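Local coordinates for protein spectinomycin 9-adenylyltransferase (Enterococcus faecalis, PDB 6SXJ) that confers resistance to spectinomycin by transferring the adenylyl group of ATP to the 9-hydroxyl of the antibiotic, releasing diphosphate, at residues N7-Q11 with L82-E86; M95-H100 with P155-D161; S128-I132 with D161-I166; L188-I192 with L248-L252. One frame throughout, in Å; residues are numbered along the deposited sequence.

Interaction 1: N7-Q11 with L82-E86; sequences NTYEQ and LRYIE
The first turn of helix 8-23 meets the chain entering strand 85-91 of the nucleotidyltransferase sheet, and Gln11 and Thr8 carry the contact. The Gln11 amide grips the backbone of Arg83 twice. Gln11 OE1 accepts from Arg83 N at 3.0 Å, with the donor tilted 25° from the carbonyl plane. Gln11 NE2 gives to Arg83 O at 3.1 Å, nearly straight at 176° and in the plane of the amide. Both ends of the amide are therefore used on one residue, which fixes its flip. NE2 has a second acceptor in Ile72 O. Leu82 CD2 lies against Gln11 CD at 3.4 Å.

Thr8 stands at the N-terminal end of the helix, where Asn7 is the N-cap. Asn7 N donates to Glu10 OE1, one half of a capping box; the place of Asn7 OD1, on which the other half rests, is less sure. Strand 85-91 pairs in parallel with strand 47-53, and the contact joins the helix to the chain leading into it. Arg83 runs extended from CG to NE and brings its guanidinium edge-on to Thr8. Arg83 NE donates to Thr8 OG1 at 2.6 Å, within the guanidinium plane; a weak bond from Arg83 NH2 reaches the same oxygen at 3.2 Å. Arg83 NH1 turns to the carbonyl oxygens of Lys42 and Ser45.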
loop_
_atom_site.group_PDB
_atom_site.type_symbol
_atom_site.label_atom_id
_atom_site.label_comp_id
_atom_site.label_asym_id
_atom_site.label_seq_id
_atom_site.Cartn_x
_atom_site.Cartn_y
_atom_site.Cartn_z
ATOM N N ASN A 7 2.222 -16.882 13.747
ATOM C CA ASN A 7 1.767 -17.402 12.465
ATOM C C ASN A 7 0.947 -16.346 11.719
ATOM O O ASN A 7 0.517 -15.328 12.268
ATOM C CB ASN A 7 0.904 -18.667 12.656
ATOM C CG ASN A 7 -0.282 -18.388 13.546
ATOM O OD1 ASN A 7 -0.237 -17.392 14.226
ATOM N ND2 ASN A 7 -1.331 -19.215 13.542
ATOM N N THR A 8 0.667 -16.629 10.451
ATOM C CA THR A 8 -0.199 -15.721 9.711
ATOM C C THR A 8 -1.551 -15.563 10.405
ATOM O O THR A 8 -2.137 -14.471 10.413
ATOM C CB THR A 8 -0.396 -16.222 8.284
ATOM O OG1 THR A 8 0.841 -16.204 7.556
ATOM C CG2 THR A 8 -1.417 -15.346 7.564
ATOM N N TYR A 9 -2.060 -16.648 10.995
ATOM C CA TYR A 9 -3.394 -16.624 11.577
ATOM C C TYR A 9 -3.417 -15.811 12.863
ATOM O O TYR A 9 -4.371 -15.061 13.107
ATOM C CB TYR A 9 -3.888 -18.052 11.837
ATOM C CG TYR A 9 -5.184 -18.088 12.617
ATOM C CD1 TYR A 9 -6.417 -18.017 11.968
ATOM C CD2 TYR A 9 -5.179 -18.179 14.004
ATOM C CE1 TYR A 9 -7.606 -18.037 12.685
ATOM C CE2 TYR A 9 -6.366 -18.206 14.730
ATOM C CZ TYR A 9 -7.574 -18.137 14.063
ATOM O OH TYR A 9 -8.745 -18.153 14.778
ATOM N N GLU A 10 -2.384 -15.936 13.703
ATOM C CA GLU A 10 -2.359 -15.132 14.924
ATOM C C GLU A 10 -2.082 -13.663 14.599
ATOM O O GLU A 10 -2.594 -12.764 15.276
ATOM C CB GLU A 10 -1.307 -15.649 15.911
ATOM C CG GLU A 10 -1.583 -16.987 16.598
ATOM C CD GLU A 10 -0.297 -17.609 17.165
ATOM O OE1 GLU A 10 0.721 -17.678 16.440
ATOM O OE2 GLU A 10 -0.300 -18.027 18.342
ATOM N N GLN A 11 -1.247 -13.402 13.588
ATOM C CA GLN A 11 -1.003 -12.027 13.151
ATOM C C GLN A 11 -2.321 -11.310 12.899
ATOM O O GLN A 11 -2.611 -10.274 13.504
ATOM C CB GLN A 11 -0.151 -12.011 11.881
ATOM C CG GLN A 11 1.338 -12.175 12.119
ATOM C CD GLN A 11 2.159 -11.587 11.016
ATOM O OE1 GLN A 11 2.397 -12.241 9.997
ATOM N NE2 GLN A 11 2.613 -10.323 11.204
ATOM N N LEU A 82 7.620 -13.617 9.891
ATOM C CA LEU A 82 6.450 -12.764 10.016
ATOM C C LEU A 82 6.181 -12.032 8.702
ATOM O O LEU A 82 7.030 -11.961 7.810
ATOM C CB LEU A 82 6.655 -11.745 11.128
ATOM C CG LEU A 82 6.340 -12.106 12.575
ATOM C CD1 LEU A 82 6.706 -10.877 13.443
ATOM C CD2 LEU A 82 4.902 -12.494 12.768
ATOM N N ARG A 83 4.976 -11.490 8.588
ATOM C CA ARG A 83 4.608 -10.639 7.467
ATOM C C ARG A 83 4.597 -9.177 7.903
ATOM O O ARG A 83 4.416 -8.868 9.083
ATOM C CB ARG A 83 3.231 -11.024 6.923
ATOM C CG ARG A 83 3.041 -12.535 6.722
ATOM C CD ARG A 83 1.598 -12.872 6.386
ATOM N NE ARG A 83 1.420 -14.265 5.973
ATOM C CZ ARG A 83 1.517 -14.693 4.720
ATOM N NH1 ARG A 83 1.799 -13.841 3.747
ATOM N NH2 ARG A 83 1.328 -15.978 4.442
ATOM N N TYR A 84 4.780 -8.277 6.941
ATOM C CA TYR A 84 4.590 -6.860 7.223
ATOM C C TYR A 84 3.110 -6.588 7.441
ATOM O O TYR A 84 2.262 -7.075 6.689
ATOM C CB TYR A 84 5.088 -5.994 6.065
ATOM C CG TYR A 84 6.584 -5.948 5.888
ATOM C CD1 TYR A 84 7.414 -5.462 6.890
ATOM C CD2 TYR A 84 7.164 -6.369 4.703
ATOM C CE1 TYR A 84 8.778 -5.416 6.716
ATOM C CE2 TYR A 84 8.519 -6.330 4.522
ATOM C CZ TYR A 84 9.327 -5.849 5.527
ATOM O OH TYR A 84 10.694 -5.808 5.330
ATOM N N ILE A 85 2.796 -5.807 8.467
ATOM C CA ILE A 85 1.454 -5.269 8.658
ATOM C C ILE A 85 1.439 -3.812 8.194
ATOM O O ILE A 85 2.262 -3.004 8.629
ATOM C CB ILE A 85 1.013 -5.375 10.124
ATOM C CG1 ILE A 85 0.817 -6.853 10.520
ATOM C CG2 ILE A 85 -0.287 -4.619 10.348
ATOM C CD1 ILE A 85 0.613 -7.023 11.972
ATOM N N GLU A 86 0.491 -3.485 7.323
ATOM C CA GLU A 86 0.191 -2.121 6.926
ATOM C C GLU A 86 -1.268 -1.880 7.268
ATOM O O GLU A 86 -2.132 -2.677 6.888
ATOM C CB GLU A 86 0.449 -1.933 5.435
ATOM C CG GLU A 86 0.923 -0.565 5.026
ATOM C CD GLU A 86 1.398 -0.574 3.591
ATOM O OE1 GLU A 86 2.459 -1.181 3.316
ATOM O OE2 GLU A 86 0.691 -0.013 2.734
#

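Interaction 2: M95-H100 with P155-D161; sequences MVPWNH and PDIPFSD
The loop 95-100 runs beside segment 155-161, with CA atoms 6.5 Å apart at Trp98 and Pro155 and 6.3 Å apart at His100 and Asp161. A cis peptide bond precedes Pro97, just before the tryptophan. Trp98 has the largest share of the contact. CG lies anti to the backbone N (chi1 172°), and the indole reaches across to segment 155-161. Ile157 packs over one face: its CG1 sits 4.2 Å from the centroid of the six-membered ring of Trp98, almost on the normal, a CH-pi contact. Ile157 CG2 touches Trp98 CZ2 at 3.4 Å, nearer the rim. Pro158 CD comes obliquely to Trp98 CD1, and Pro155 CG packs on Trp98 CB at 3.9 Å.

The indole N-H is used as well. Trp98 NE1 donates to Asp161 OD1 at 2.8 Å, close to the ring plane but from above the carboxylate plane; the bond is bent, at 136°. The carbonyl oxygen of Asp161 lies over the centre of the His100 ring. The contact joins the loop between strands 85-91 and 103-108 of the nucleotidyltransferase fold to the start of helix 159-173, in the C-terminal helical part.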
loop_
_atom_site.group_PDB
_atom_site.type_symbol
_atom_site.label_atom_id
_atom_site.label_comp_id
_atom_site.label_asym_id
_atom_site.label_seq_id
_atom_site.Cartn_x
_atom_site.Cartn_y
_atom_site.Cartn_z
ATOM N N MET A 95 -14.987 11.103 4.126
ATOM C CA MET A 95 -14.936 10.723 2.724
ATOM C C MET A 95 -16.094 11.274 1.901
ATOM O O MET A 95 -16.074 11.154 0.674
ATOM C CB MET A 95 -14.910 9.201 2.583
ATOM C CG MET A 95 -14.053 8.449 3.598
ATOM S SD MET A 95 -12.399 9.103 3.921
ATOM C CE MET A 95 -11.645 8.934 2.312
ATOM N N VAL A 96 -17.043 11.967 2.533
ATOM C CA VAL A 96 -18.213 12.509 1.849
ATOM C C VAL A 96 -18.221 14.018 2.075
ATOM O O VAL A 96 -18.050 14.469 3.200
ATOM C CB VAL A 96 -19.526 11.897 2.368
ATOM C CG1 VAL A 96 -19.564 10.392 2.118
ATOM C CG2 VAL A 96 -19.721 12.207 3.852
ATOM N N PRO A 97 -18.405 14.835 1.017
ATOM C CA PRO A 97 -18.434 14.415 -0.394
ATOM C C PRO A 97 -17.044 13.958 -0.830
ATOM O O PRO A 97 -16.054 14.458 -0.290
ATOM C CB PRO A 97 -18.882 15.678 -1.139
ATOM C CG PRO A 97 -18.507 16.813 -0.239
ATOM C CD PRO A 97 -18.582 16.293 1.174
ATOM N N TRP A 98 -16.958 13.020 -1.769
ATOM C CA TRP A 98 -15.651 12.514 -2.163
ATOM C C TRP A 98 -14.774 13.656 -2.666
ATOM O O TRP A 98 -15.224 14.521 -3.424
ATOM C CB TRP A 98 -15.777 11.447 -3.247
ATOM C CG TRP A 98 -14.435 11.052 -3.791
ATOM C CD1 TRP A 98 -13.931 11.342 -5.023
ATOM C CD2 TRP A 98 -13.414 10.318 -3.104
ATOM N NE1 TRP A 98 -12.666 10.827 -5.153
ATOM C CE2 TRP A 98 -12.322 10.198 -3.984
ATOM C CE3 TRP A 98 -13.315 9.754 -1.828
ATOM C CZ2 TRP A 98 -11.152 9.517 -3.637
ATOM C CZ3 TRP A 98 -12.151 9.086 -1.484
ATOM C CH2 TRP A 98 -11.085 8.976 -2.386
ATOM N N ASN A 99 -13.516 13.661 -2.232
ATOM C CA ASN A 99 -12.573 14.697 -2.647
ATOM C C ASN A 99 -11.185 14.091 -2.742
ATOM O O ASN A 99 -10.683 13.533 -1.761
ATOM C CB ASN A 99 -12.571 15.871 -1.664
ATOM C CG ASN A 99 -11.481 16.886 -1.973
ATOM O OD1 ASN A 99 -10.360 16.789 -1.467
ATOM N ND2 ASN A 99 -11.806 17.863 -2.812
ATOM N N HIS A 100 -10.567 14.207 -3.909
ATOM C CA HIS A 100 -9.183 13.780 -4.063
ATOM C C HIS A 100 -8.248 14.969 -3.858
ATOM O O HIS A 100 -8.458 16.025 -4.470
ATOM C CB HIS A 100 -8.954 13.180 -5.439
ATOM C CG HIS A 100 -7.529 12.814 -5.701
ATOM N ND1 HIS A 100 -6.941 11.683 -5.177
ATOM C CD2 HIS A 100 -6.568 13.437 -6.422
ATOM C CE1 HIS A 100 -5.682 11.623 -5.567
ATOM N NE2 HIS A 100 -5.430 12.674 -6.326
ATOM N N PRO A 155 -18.215 6.443 -0.659
ATOM C CA PRO A 155 -18.887 6.923 -1.873
ATOM C C PRO A 155 -18.257 6.330 -3.122
ATOM O O PRO A 155 -17.151 5.785 -3.100
ATOM C CB PRO A 155 -18.683 8.442 -1.819
ATOM C CG PRO A 155 -17.385 8.615 -1.060
ATOM C CD PRO A 155 -17.365 7.485 -0.044
ATOM N N ASP A 156 -18.983 6.443 -4.232
ATOM C CA ASP A 156 -18.401 6.105 -5.522
ATOM C C ASP A 156 -17.154 6.951 -5.732
ATOM O O ASP A 156 -17.167 8.162 -5.492
ATOM C CB ASP A 156 -19.413 6.337 -6.642
ATOM C CG ASP A 156 -20.645 5.456 -6.504
ATOM O OD1 ASP A 156 -20.664 4.579 -5.607
ATOM O OD2 ASP A 156 -21.597 5.638 -7.294
ATOM N N ILE A 157 -16.065 6.315 -6.132
ATOM C CA ILE A 157 -14.802 7.017 -6.348
ATOM C C ILE A 157 -14.563 7.078 -7.858
ATOM O O ILE A 157 -14.363 6.029 -8.489
ATOM C CB ILE A 157 -13.636 6.338 -5.626
ATOM C CG1 ILE A 157 -13.979 6.128 -4.151
ATOM C CG2 ILE A 157 -12.375 7.193 -5.754
ATOM C CD1 ILE A 157 -12.928 5.347 -3.382
ATOM N N PRO A 158 -14.579 8.258 -8.472
ATOM C CA PRO A 158 -14.363 8.331 -9.923
ATOM C C PRO A 158 -12.987 7.797 -10.286
ATOM O O PRO A 158 -11.983 8.140 -9.657
ATOM C CB PRO A 158 -14.488 9.829 -10.229
ATOM C CG PRO A 158 -14.113 10.508 -8.947
ATOM C CD PRO A 158 -14.616 9.596 -7.849
ATOM N N PHE A 159 -12.945 6.940 -11.305
ATOM C CA PHE A 159 -11.658 6.445 -11.767
ATOM C C PHE A 159 -10.760 7.574 -12.252
ATOM O O PHE A 159 -9.534 7.420 -12.260
ATOM C CB PHE A 159 -11.851 5.427 -12.879
ATOM C CG PHE A 159 -10.573 4.828 -13.366
ATOM C CD1 PHE A 159 -9.972 5.299 -14.516
ATOM C CD2 PHE A 159 -9.971 3.791 -12.674
ATOM C CE1 PHE A 159 -8.795 4.745 -14.972
ATOM C CE2 PHE A 159 -8.792 3.232 -13.127
ATOM C CZ PHE A 159 -8.203 3.710 -14.277
ATOM N N SER A 160 -11.341 8.703 -12.660
ATOM C CA SER A 160 -10.524 9.847 -13.042
ATOM C C SER A 160 -9.636 10.287 -11.885
ATOM O O SER A 160 -8.473 10.654 -12.089
ATOM C CB SER A 160 -11.421 10.995 -13.509
ATOM O OG SER A 160 -12.060 11.633 -12.418
ATOM N N ASP A 161 -10.166 10.251 -10.659
ATOM C CA ASP A 161 -9.350 10.584 -9.496
ATOM C C ASP A 161 -8.259 9.546 -9.275
ATOM O O ASP A 161 -7.171 9.883 -8.797
ATOM C CB ASP A 161 -10.221 10.704 -8.247
ATOM C CG ASP A 161 -10.896 12.047 -8.138
ATOM O OD1 ASP A 161 -12.016 12.102 -7.593
ATOM O OD2 ASP A 161 -10.310 13.050 -8.591
#

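Interaction 3: S128-I132 with D161-I166; sequences SDLTI and DVRRAI
Ala165 CB meets Ile132 CG1 at 3.6 Å, and the same methyl lies equally close to the backbone oxygen of Ser128. At this small residue the chains come near: the CA atoms of Ser128 and Ala165 are 5.5 Å apart. On one side of this point Ser128 OG rests against Ala165 CA at 3.6 Å. On the other, Ile132 CD1 reaches Ile166 CG1 at 3.8 Å, the two side chains crossing at about a right angle. Ile132 CG1 is turned anti to the carbonyl carbon (chi1 -49°), and the extended chain beyond it carries CD1 along Ala165 to Ile166.

Thr131 adds its methyl. Thr131 CG2 lies 3.9 Å from the backbone oxygen of Asp161 and 4.0 Å from Val162 CG2. No hydrogen bond joins the two segments, so the fit here is one of aliphatic surfaces and backbone.

The polar groups are bonded outside the apolar contacts. Thr131 OG1, on the other branch, is bonded to His100 ND1. Asp161 OD2 pairs with Arg164, one turn along its own helix; the salt bridge from Arg164 NH2 to Asp161 OD2 is 2.8 Å long, though its hydrogen bond is weak in angle. Farther out, Ile166 packs on Met191, Thr194 and Met195 of helix 181-196, while Leu130 points the other way, to Thr88 and Ile90 of strand 85-91. This is helix-helix packing at the junction of the sheet and the C-terminal helices, with helix 130-139 lying between strand 85-91 and helix 159-173.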
loop_
_atom_site.group_PDB
_atom_site.type_symbol
_atom_site.label_atom_id
_atom_site.label_comp_id
_atom_site.label_asym_id
_atom_site.label_seq_id
_atom_site.Cartn_x
_atom_site.Cartn_y
_atom_site.Cartn_z
ATOM N N SER A 128 -2.840 11.258 -1.479
ATOM C CA SER A 128 -3.322 10.940 -2.815
ATOM C C SER A 128 -3.266 9.444 -3.092
ATOM O O SER A 128 -4.096 8.920 -3.843
ATOM C CB SER A 128 -2.506 11.702 -3.859
ATOM O OG SER A 128 -2.391 10.948 -5.051
ATOM N N ASP A 129 -2.306 8.737 -2.491
ATOM C CA ASP A 129 -2.188 7.306 -2.741
ATOM C C ASP A 129 -3.367 6.539 -2.158
ATOM O O ASP A 129 -3.719 5.467 -2.661
ATOM C CB ASP A 129 -0.879 6.778 -2.159
ATOM C CG ASP A 129 0.301 7.015 -3.074
ATOM O OD1 ASP A 129 0.108 6.997 -4.307
ATOM O OD2 ASP A 129 1.423 7.224 -2.565
ATOM N N LEU A 130 -3.982 7.064 -1.095
ATOM C CA LEU A 130 -5.131 6.399 -0.495
ATOM C C LEU A 130 -6.298 6.299 -1.465
ATOM O O LEU A 130 -7.156 5.422 -1.307
ATOM C CB LEU A 130 -5.548 7.145 0.773
ATOM C CG LEU A 130 -6.777 6.619 1.510
ATOM C CD1 LEU A 130 -6.566 5.207 2.034
ATOM C CD2 LEU A 130 -7.114 7.570 2.645
ATOM N N THR A 131 -6.352 7.167 -2.472
ATOM C CA THR A 131 -7.407 7.040 -3.470
ATOM C C THR A 131 -7.278 5.737 -4.251
ATOM O O THR A 131 -8.286 5.156 -4.665
ATOM C CB THR A 131 -7.383 8.238 -4.425
ATOM O OG1 THR A 131 -7.848 9.401 -3.732
ATOM C CG2 THR A 131 -8.277 7.980 -5.634
ATOM N N ILE A 132 -6.052 5.283 -4.492
ATOM C CA ILE A 132 -5.851 4.015 -5.187
ATOM C C ILE A 132 -6.157 2.848 -4.262
ATOM O O ILE A 132 -6.650 1.803 -4.710
ATOM C CB ILE A 132 -4.412 3.946 -5.719
ATOM C CG1 ILE A 132 -4.067 5.232 -6.475
ATOM C CG2 ILE A 132 -4.228 2.751 -6.628
ATOM C CD1 ILE A 132 -2.587 5.384 -6.768
ATOM N N ASP A 161 -10.166 10.251 -10.659
ATOM C CA ASP A 161 -9.350 10.584 -9.496
ATOM C C ASP A 161 -8.259 9.546 -9.275
ATOM O O ASP A 161 -7.171 9.883 -8.797
ATOM C CB ASP A 161 -10.221 10.704 -8.247
ATOM C CG ASP A 161 -10.896 12.047 -8.138
ATOM O OD1 ASP A 161 -12.016 12.102 -7.593
ATOM O OD2 ASP A 161 -10.310 13.050 -8.591
ATOM N N VAL A 162 -8.524 8.285 -9.619
ATOM C CA VAL A 162 -7.484 7.266 -9.538
ATOM C C VAL A 162 -6.377 7.573 -10.535
ATOM O O VAL A 162 -5.184 7.403 -10.258
ATOM C CB VAL A 162 -8.088 5.869 -9.773
ATOM C CG1 VAL A 162 -6.976 4.864 -9.959
ATOM C CG2 VAL A 162 -9.004 5.474 -8.601
ATOM N N ARG A 163 -6.752 8.050 -11.707
ATOM C CA ARG A 163 -5.745 8.472 -12.664
ATOM C C ARG A 163 -4.933 9.649 -12.136
ATOM O O ARG A 163 -3.696 9.650 -12.170
ATOM C CB ARG A 163 -6.440 8.837 -13.965
ATOM C CG ARG A 163 -7.151 7.676 -14.673
ATOM C CD ARG A 163 -7.164 7.914 -16.203
ATOM N NE ARG A 163 -7.542 6.701 -16.909
ATOM C CZ ARG A 163 -8.186 6.685 -18.061
ATOM N NH1 ARG A 163 -8.523 7.832 -18.627
ATOM N NH2 ARG A 163 -8.522 5.529 -18.618
ATOM N N ARG A 164 -5.611 10.700 -11.728
ATOM C CA ARG A 164 -4.878 11.782 -11.111
ATOM C C ARG A 164 -3.959 11.282 -10.018
ATOM O O ARG A 164 -2.910 11.885 -9.777
ATOM C CB ARG A 164 -5.855 12.781 -10.522
ATOM C CG ARG A 164 -5.216 14.058 -9.964
ATOM C CD ARG A 164 -6.048 15.338 -10.267
ATOM N NE ARG A 164 -7.432 15.191 -9.847
ATOM C CZ ARG A 164 -7.947 15.799 -8.789
ATOM N NH1 ARG A 164 -7.193 16.610 -8.062
ATOM N NH2 ARG A 164 -9.211 15.592 -8.461
ATOM N N ALA A 165 -4.384 10.251 -9.277
ATOM C CA ALA A 165 -3.576 9.710 -8.189
ATOM C C ALA A 165 -2.296 9.071 -8.717
ATOM O O ALA A 165 -1.195 9.362 -8.235
ATOM C CB ALA A 165 -4.407 8.696 -7.400
ATOM N N ILE A 166 -2.424 8.191 -9.712
ATOM C CA ILE A 166 -1.253 7.484 -10.227
ATOM C C ILE A 166 -0.246 8.463 -10.819
ATOM O O ILE A 166 0.964 8.351 -10.583
ATOM C CB ILE A 166 -1.685 6.426 -11.258
ATOM C CG1 ILE A 166 -2.300 5.214 -10.555
ATOM C CG2 ILE A 166 -0.492 6.012 -12.121
ATOM C CD1 ILE A 166 -2.907 4.200 -11.494
#

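Interaction 4: L188-I192 with L248-L252; sequences LCRMI and LNNRL
Ile192 lies across Leu252, its CG1 3.8 Å from Leu252 CB, and pushes CD1 to 3.5 Å from the backbone oxygen of Leu248. The tip goes in between Leu248 and Arg251. There CD1 also meets Leu248 CD2. The other branch, Ile192 CG2, touches Arg251 NH1 at 3.7 Å. Arg251 crosses Ile192 at about a right angle, while its NE is bonded to the hydroxyl of Tyr247.

One turn earlier, Leu188 CD1 packs on Leu248 CB at 3.9 Å. A chi1 of 173° swings the branched end of Leu252 away from its backbone N, toward Leu188 and Met191. Leu188 CD2 meets Leu252 CD2 at 4.0 Å, and the same Leu252 methyl touches Met191 SD at 3.9 Å. Cys189 SG completes the set beside Leu248 CD1. No hydrogen bond crosses between the helices.

Outside the pair, Ile222 of helix 216-229 packs on both Cys189 and Leu248. Helix 159-173 lies against Leu188, Met191 and Leu252. The axes of the two helical segments come within 9.8 Å and run 15° from parallel. Such apolar packing of helices belongs to the core of a helical bundle, here in the C-terminal domain of the aminoglycoside adenylyltransferase family.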
loop_
_atom_site.group_PDB
_atom_site.type_symbol
_atom_site.label_atom_id
_atom_site.label_comp_id
_atom_site.label_asym_id
_atom_site.label_seq_id
_atom_site.Cartn_x
_atom_site.Cartn_y
_atom_site.Cartn_z
ATOM N N LEU A 188 6.018 1.661 -11.164
ATOM C CA LEU A 188 5.650 2.192 -12.472
ATOM C C LEU A 188 5.073 1.101 -13.364
ATOM O O LEU A 188 4.112 1.336 -14.104
ATOM C CB LEU A 188 6.866 2.832 -13.137
ATOM C CG LEU A 188 7.340 4.188 -12.608
ATOM C CD1 LEU A 188 8.707 4.504 -13.188
ATOM C CD2 LEU A 188 6.362 5.278 -12.932
ATOM N N CYS A 189 5.656 -0.100 -13.320
ATOM C CA CYS A 189 5.096 -1.213 -14.085
ATOM C C CYS A 189 3.678 -1.528 -13.622
ATOM O O CYS A 189 2.758 -1.661 -14.438
ATOM C CB CYS A 189 5.991 -2.443 -13.953
ATOM S SG CYS A 189 7.564 -2.312 -14.820
ATOM N N ARG A 190 3.486 -1.664 -12.307
ATOM C CA ARG A 190 2.138 -1.760 -11.760
ATOM C C ARG A 190 1.291 -0.576 -12.223
ATOM O O ARG A 190 0.165 -0.751 -12.699
ATOM C CB ARG A 190 2.197 -1.820 -10.229
ATOM C CG ARG A 190 0.880 -2.200 -9.560
ATOM C CD ARG A 190 0.924 -2.000 -8.047
ATOM N NE ARG A 190 1.011 -0.591 -7.653
ATOM C CZ ARG A 190 0.015 0.289 -7.748
ATOM N NH1 ARG A 190 -1.165 -0.077 -8.233
ATOM N NH2 ARG A 190 0.204 1.544 -7.355
ATOM N N MET A 191 1.847 0.636 -12.102
ATOM C CA MET A 191 1.112 1.850 -12.469
ATOM C C MET A 191 0.592 1.781 -13.892
ATOM O O MET A 191 -0.521 2.246 -14.183
ATOM C CB MET A 191 2.023 3.064 -12.338
ATOM C CG MET A 191 2.241 3.581 -10.940
ATOM S SD MET A 191 3.030 5.183 -11.046
ATOM C CE MET A 191 2.848 5.810 -9.386
ATOM N N ILE A 192 1.377 1.215 -14.808
ATOM C CA ILE A 192 1.019 1.205 -16.219
ATOM C C ILE A 192 -0.141 0.247 -16.466
ATOM O O ILE A 192 -1.121 0.580 -17.141
ATOM C CB ILE A 192 2.246 0.850 -17.079
ATOM C CG1 ILE A 192 3.182 2.060 -17.175
ATOM C CG2 ILE A 192 1.804 0.389 -18.457
ATOM C CD1 ILE A 192 4.576 1.713 -17.626
ATOM N N LEU A 248 9.564 3.992 -18.723
ATOM C CA LEU A 248 8.301 3.640 -18.085
ATOM C C LEU A 248 7.434 4.870 -17.863
ATOM O O LEU A 248 6.208 4.813 -18.019
ATOM C CB LEU A 248 8.572 2.933 -16.758
ATOM C CG LEU A 248 9.269 1.579 -16.894
ATOM C CD1 LEU A 248 9.652 1.006 -15.545
ATOM C CD2 LEU A 248 8.347 0.644 -17.656
ATOM N N ASN A 249 8.052 5.988 -17.478
ATOM C CA ASN A 249 7.286 7.206 -17.236
ATOM C C ASN A 249 6.637 7.706 -18.522
ATOM O O ASN A 249 5.439 8.008 -18.554
ATOM C CB ASN A 249 8.197 8.277 -16.633
ATOM C CG ASN A 249 7.425 9.479 -16.129
ATOM O OD1 ASN A 249 6.429 9.340 -15.422
ATOM N ND2 ASN A 249 7.880 10.668 -16.495
ATOM N N ASN A 250 7.417 7.809 -19.599
ATOM C CA ASN A 250 6.852 8.258 -20.866
ATOM C C ASN A 250 5.769 7.299 -21.348
ATOM O O ASN A 250 4.672 7.725 -21.724
ATOM C CB ASN A 250 7.963 8.417 -21.903
ATOM C CG ASN A 250 8.809 9.667 -21.662
ATOM O OD1 ASN A 250 10.039 9.595 -21.592
ATOM N ND2 ASN A 250 8.150 10.816 -21.528
ATOM N N ARG A 251 6.054 5.993 -21.328
ATOM C CA ARG A 251 5.019 5.005 -21.631
ATOM C C ARG A 251 3.758 5.263 -20.814
ATOM O O ARG A 251 2.640 5.190 -21.336
ATOM C CB ARG A 251 5.561 3.603 -21.355
ATOM C CG ARG A 251 4.729 2.445 -21.875
ATOM C CD ARG A 251 5.226 1.155 -21.230
ATOM N NE ARG A 251 5.093 -0.023 -22.078
ATOM C CZ ARG A 251 3.931 -0.568 -22.420
ATOM N NH1 ARG A 251 2.794 -0.029 -22.000
ATOM N NH2 ARG A 251 3.906 -1.649 -23.190
ATOM N N LEU A 252 3.924 5.585 -19.529
ATOM C CA LEU A 252 2.774 5.856 -18.674
ATOM C C LEU A 252 2.089 7.159 -19.060
ATOM O O LEU A 252 0.855 7.230 -19.090
ATOM C CB LEU A 252 3.225 5.898 -17.215
ATOM C CG LEU A 252 2.231 6.334 -16.134
ATOM C CD1 LEU A 252 1.003 5.446 -16.111
ATOM C CD2 LEU A 252 2.931 6.331 -14.769
#

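Interaction 1 comes first along the chain and stands apart, on the far side of the chain's centre from the other three; its centre is about 27 to 31 Å from theirs. Interactions 2 and 3 have centres about 10 Å apart, share Asp161 and helix 159-173, and alternate along the chain. Interaction 4 comes last, about 14 Å from interaction 3, centre to centre, and meets it where Met191 packs on Ile166. Helix 159-173 thus links interactions 2 and 3, and its Ile166 touches interaction 4. Interaction 1 joins the N-terminal helix to the chain entering the sheet, interactions 2 and 3 join a sheet loop and helix 130-139 to the C-terminal helices, and interaction 4 packs those helices together.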